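Local structure of iron-regulated ABC transporter siderophore-binding protein SirA (Staphylococcus aureus subsp. aureus, 3MWF) at residues K52-F55 with D61-D64; K66-E71 with E77-L82. The protein binds the siderophore staphyloferrin B and probably delivers its iron complex to an ABC transporter for uptake into the cell. All coordinates share one frame; numbering follows the deposited sequence.

Contact 1. Residues K52-F55 with D61-D64; sequences KPKF and DLKD
K54 lays its aliphatic chain against L62 and ends on the L62 backbone oxygen. Both residues belong to the loop that joins strand 44-45 to strand 66-70 in a periplasmic-binding-protein fold. The K54 side chain ties this loop to itself. The K54 chain is extended beyond CG, with chi2 at 165°, and this length carries the ammonium group across to the other segment. On the way K54 CD passes L62 CB at 4.0 Å. K54 CG comes near the L62 methyl CD1 at 4.2 Å. These are loose apolar contacts between side chains that cross obliquely. L62 is buried, and its side chain also packs on T32 and V36 of helix 29-37. It therefore joins the K54 chain to that helix. On the other segment, the neighbouring F55 packs on L273, a residue of the staphyloferrin B pocket. This places the loop between the binding site and the helix under L62. The K54 ammonium group has a second acceptor, the backbone oxygen of T65. Two carbonyls thus grip one lysine just ahead of strand 66-70. The bond from K54 NZ to L62 O is 2.8 Å long. Its C=O...N angle is 149°, and NZ lies tilted 30° from the carbonyl plane.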
loop_
_atom_site.group_PDB
_atom_site.type_symbol
_atom_site.label_atom_id
_atom_site.label_comp_id
_atom_site.label_asym_id
_atom_site.label_seq_id
_atom_site.Cartn_x
_atom_site.Cartn_y
_atom_site.Cartn_z
ATOM N N LYS A 52 4.640 -13.313 9.490
ATOM C CA LYS A 52 6.102 -13.184 9.460
ATOM C C LYS A 52 6.757 -14.539 9.239
ATOM O O LYS A 52 6.254 -15.549 9.744
ATOM C CB LYS A 52 6.600 -12.620 10.787
ATOM C CG LYS A 52 6.100 -11.231 11.116
ATOM C CD LYS A 52 6.818 -10.685 12.347
ATOM C CE LYS A 52 6.349 -9.269 12.629
ATOM N NZ LYS A 52 7.342 -8.542 13.512
ATOM N N PRO A 53 7.897 -14.580 8.547
ATOM C CA PRO A 53 8.681 -13.455 8.009
ATOM C C PRO A 53 8.314 -13.025 6.589
ATOM O O PRO A 53 8.830 -11.997 6.132
ATOM C CB PRO A 53 10.101 -14.028 8.015
ATOM C CG PRO A 53 9.903 -15.424 7.691
ATOM C CD PRO A 53 8.659 -15.843 8.443
ATOM N N LYS A 54 7.465 -13.792 5.894
ATOM C CA LYS A 54 7.162 -13.539 4.486
ATOM C C LYS A 54 5.682 -13.791 4.225
ATOM O O LYS A 54 5.163 -14.858 4.557
ATOM C CB LYS A 54 7.986 -14.475 3.578
ATOM C CG LYS A 54 9.517 -14.232 3.652
ATOM C CD LYS A 54 10.295 -15.399 3.042
ATOM C CE LYS A 54 11.816 -15.178 3.255
ATOM N NZ LYS A 54 12.579 -16.373 2.784
ATOM N N PHE A 55 5.002 -12.816 3.633
ATOM C CA PHE A 55 3.589 -12.994 3.319
ATOM C C PHE A 55 3.364 -14.257 2.490
ATOM O O PHE A 55 4.116 -14.539 1.540
ATOM C CB PHE A 55 3.041 -11.819 2.496
ATOM C CG PHE A 55 2.886 -10.544 3.266
ATOM C CD1 PHE A 55 2.145 -10.505 4.448
ATOM C CD2 PHE A 55 3.436 -9.347 2.771
ATOM C CE1 PHE A 55 1.974 -9.316 5.163
ATOM C CE2 PHE A 55 3.275 -8.169 3.465
ATOM C CZ PHE A 55 2.556 -8.121 4.659
ATOM N N ASP A 61 8.125 -17.046 -3.942
ATOM C CA ASP A 61 8.990 -16.251 -4.812
ATOM C C ASP A 61 10.162 -15.651 -4.039
ATOM O O ASP A 61 11.046 -15.030 -4.644
ATOM C CB ASP A 61 8.197 -15.120 -5.464
ATOM C CG ASP A 61 6.996 -15.608 -6.184
ATOM O OD1 ASP A 61 5.866 -15.291 -5.745
ATOM O OD2 ASP A 61 7.174 -16.336 -7.174
ATOM N N LEU A 62 10.170 -15.833 -2.717
ATOM C CA LEU A 62 11.234 -15.323 -1.855
ATOM C C LEU A 62 11.994 -16.435 -1.129
ATOM O O LEU A 62 12.560 -16.214 -0.061
ATOM C CB LEU A 62 10.682 -14.355 -0.808
ATOM C CG LEU A 62 9.944 -13.114 -1.299
ATOM C CD1 LEU A 62 9.400 -12.327 -0.086
ATOM C CD2 LEU A 62 10.861 -12.237 -2.160
ATOM N N LYS A 63 12.018 -17.631 -1.700
ATOM C CA LYS A 63 12.772 -18.686 -1.031
ATOM C C LYS A 63 14.270 -18.329 -1.129
ATOM O O LYS A 63 14.757 -17.877 -2.174
ATOM C CB LYS A 63 12.411 -20.064 -1.590
ATOM C CG LYS A 63 12.971 -20.387 -2.948
ATOM C CD LYS A 63 12.014 -21.280 -3.768
ATOM C CE LYS A 63 11.211 -22.252 -2.902
ATOM N NZ LYS A 63 9.809 -22.368 -3.422
ATOM N N ASP A 64 14.981 -18.466 -0.023
ATOM C CA ASP A 64 16.392 -18.050 0.056
ATOM C C ASP A 64 16.620 -16.539 0.183
ATOM O O ASP A 64 17.756 -16.115 0.423
ATOM C CB ASP A 64 17.238 -18.575 -1.129
ATOM C CG ASP A 64 17.247 -20.091 -1.237
ATOM O OD1 ASP A 64 17.488 -20.782 -0.219
ATOM O OD2 ASP A 64 17.035 -20.579 -2.370
#

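Contact 2. Residues K66-E71 with E77-L82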
loop_
_atom_site.group_PDB
_atom_site.type_symbol
_atom_site.label_atom_id
_atom_site.label_comp_id
_atom_site.label_asym_id
_atom_site.label_seq_id
_atom_site.Cartn_x
_atom_site.Cartn_y
_atom_site.Cartn_z
ATOM N N LYS A 66 16.984 -13.488 2.261
ATOM C CA LYS A 66 17.326 -13.333 3.646
ATOM C C LYS A 66 16.521 -12.175 4.232
ATOM O O LYS A 66 16.349 -11.135 3.585
ATOM C CB LYS A 66 18.835 -13.068 3.781
ATOM C CG LYS A 66 19.298 -12.430 5.081
ATOM C CD LYS A 66 19.487 -13.484 6.172
ATOM C CE LYS A 66 19.734 -12.838 7.513
ATOM N NZ LYS A 66 20.047 -13.913 8.498
ATOM N N ILE A 67 16.067 -12.351 5.458
ATOM C CA ILE A 67 15.320 -11.286 6.145
ATOM C C ILE A 67 16.322 -10.344 6.793
ATOM O O ILE A 67 17.176 -10.781 7.569
ATOM C CB ILE A 67 14.297 -11.867 7.170
ATOM C CG1 ILE A 67 13.265 -12.739 6.447
ATOM C CG2 ILE A 67 13.668 -10.744 8.004
ATOM C CD1 ILE A 67 12.439 -12.014 5.406
ATOM N N VAL A 68 16.229 -9.052 6.477
ATOM C CA VAL A 68 17.154 -8.086 7.039
ATOM C C VAL A 68 16.589 -7.283 8.208
ATOM O O VAL A 68 17.216 -6.318 8.643
ATOM C CB VAL A 68 17.751 -7.158 5.959
ATOM C CG1 VAL A 68 18.439 -7.996 4.895
ATOM C CG2 VAL A 68 16.634 -6.285 5.315
ATOM N N GLY A 69 15.447 -7.692 8.751
ATOM C CA GLY A 69 14.901 -7.031 9.931
ATOM C C GLY A 69 13.537 -6.407 9.682
ATOM O O GLY A 69 12.904 -6.669 8.666
ATOM N N GLN A 70 13.116 -5.555 10.606
ATOM C CA GLN A 70 11.772 -4.969 10.601
ATOM C C GLN A 70 11.767 -3.667 9.808
ATOM O O GLN A 70 12.700 -2.862 9.892
ATOM C CB GLN A 70 11.281 -4.730 12.034
ATOM C CG GLN A 70 11.267 -6.003 12.886
ATOM C CD GLN A 70 10.602 -5.837 14.255
ATOM O OE1 GLN A 70 10.277 -6.826 14.916
ATOM N NE2 GLN A 70 10.420 -4.593 14.691
ATOM N N GLU A 71 10.708 -3.455 9.037
ATOM C CA GLU A 71 10.640 -2.265 8.179
ATOM C C GLU A 71 10.921 -0.917 8.878
ATOM O O GLU A 71 11.555 -0.053 8.294
ATOM C CB GLU A 71 9.324 -2.257 7.393
ATOM C CG GLU A 71 9.221 -1.073 6.403
ATOM C CD GLU A 71 8.076 -1.209 5.434
ATOM O OE1 GLU A 71 7.850 -2.335 4.904
ATOM O OE2 GLU A 71 7.453 -0.141 5.167
ATOM N N GLU A 77 23.815 -4.277 9.396
ATOM C CA GLU A 77 24.811 -5.359 9.320
ATOM C C GLU A 77 24.338 -6.518 8.445
ATOM O O GLU A 77 25.078 -7.018 7.620
ATOM C CB GLU A 77 25.195 -5.867 10.708
ATOM C CG GLU A 77 26.351 -6.859 10.659
ATOM C CD GLU A 77 26.592 -7.529 11.996
ATOM O OE1 GLU A 77 26.095 -6.993 13.016
ATOM O OE2 GLU A 77 27.268 -8.594 12.016
ATOM N N GLU A 78 23.079 -6.926 8.589
ATOM C CA GLU A 78 22.564 -7.995 7.749
ATOM C C GLU A 78 22.490 -7.591 6.279
ATOM O O GLU A 78 22.720 -8.410 5.410
ATOM C CB GLU A 78 21.189 -8.439 8.254
ATOM C CG GLU A 78 21.233 -8.996 9.680
ATOM C CD GLU A 78 22.123 -10.239 9.794
ATOM O OE1 GLU A 78 22.147 -11.057 8.856
ATOM O OE2 GLU A 78 22.822 -10.382 10.815
ATOM N N ILE A 79 22.139 -6.330 5.999
ATOM C CA ILE A 79 22.141 -5.835 4.627
ATOM C C ILE A 79 23.572 -5.915 4.058
ATOM O O ILE A 79 23.787 -6.451 2.970
ATOM C CB ILE A 79 21.631 -4.379 4.573
ATOM C CG1 ILE A 79 20.193 -4.302 5.101
ATOM C CG2 ILE A 79 21.738 -3.791 3.145
ATOM C CD1 ILE A 79 19.653 -2.863 5.212
ATOM N N SER A 80 24.530 -5.419 4.834
ATOM C CA SER A 80 25.938 -5.414 4.413
ATOM C C SER A 80 26.437 -6.820 4.049
ATOM O O SER A 80 27.126 -6.996 3.037
ATOM C CB SER A 80 26.819 -4.844 5.515
ATOM O OG SER A 80 28.146 -4.724 5.018
ATOM N N LYS A 81 26.071 -7.804 4.877
ATOM C CA LYS A 81 26.498 -9.197 4.682
ATOM C C LYS A 81 26.017 -9.840 3.403
ATOM O O LYS A 81 26.615 -10.810 2.918
ATOM C CB LYS A 81 26.115 -10.059 5.887
ATOM C CG LYS A 81 27.003 -9.778 7.082
ATOM C CD LYS A 81 26.780 -10.750 8.232
ATOM C CE LYS A 81 25.721 -10.264 9.195
ATOM N NZ LYS A 81 25.457 -11.252 10.294
ATOM N N LEU A 82 24.934 -9.309 2.840
ATOM C CA LEU A 82 24.417 -9.819 1.598
ATOM C C LEU A 82 25.164 -9.337 0.367
ATOM O O LEU A 82 24.920 -9.836 -0.721
ATOM C CB LEU A 82 22.919 -9.522 1.474
ATOM C CG LEU A 82 22.103 -10.287 2.510
ATOM C CD1 LEU A 82 20.671 -9.696 2.555
ATOM C CD2 LEU A 82 22.087 -11.758 2.160
#
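V68 sets its isopropyl group against I79 and L82, packing strand 66-70 onto helix 76-81. The strand is interrupted by a bulge or short loop. It belongs to the mixed sheet of the periplasmic-binding-protein fold, and strand 73-74 lies between the two segments in sequence. V68 CB meets I79 CG1 at 3.9 Å, with the two side chains nearly at right angles. V68 CG1 touches L82 CD1 at 3.7 Å. With chi1 at -57°, CG1 lies beside the V68 backbone N, where it can reach both L82 and I79. Next to this apolar patch, the base of K66 rests across the end of L82: K66 CB lies 3.9 Å from L82 CD2. The K66 chain then bends at chi2 (83°) and carries its ammonium group to E78. Their salt bridge is long, with K66 NZ 3.6 Å from E78 OE1; K66 CE is nearer the same oxygen. E78 bends at chi2 too. K81 NZ meets E78 OE2 at 2.8 Å, from above the carboxylate plane and 38° out of it. E77 adds a longer salt bridge to K81, making a network on the exposed side. Further out, backbone bonds from K66 to V43 and A45, and from V68 to A45 and N75, hold the strand. At the start of the helix, N75 OD1 accepts the E78 N-H.

Both contacts are partly buried. They follow one another along the chain, their centres about 13 Å apart, and strand 66-70 comes directly after the loop of contact 1. Contact 1 joins loop to loop and relies on a lysine bonded to a backbone carbonyl. Contact 2 joins strand to helix, with an apolar patch beside a surface network of charges. Contact 1 buries one apolar residue, L62; contact 2 buries V68 and I79. Each has a lysine, but only contact 2 pairs it with a carboxylate. They touch mainly through I67, which points away from the helix: its CD1 lies 3.7 Å from P53 O and 3.9 Å from K54 CE.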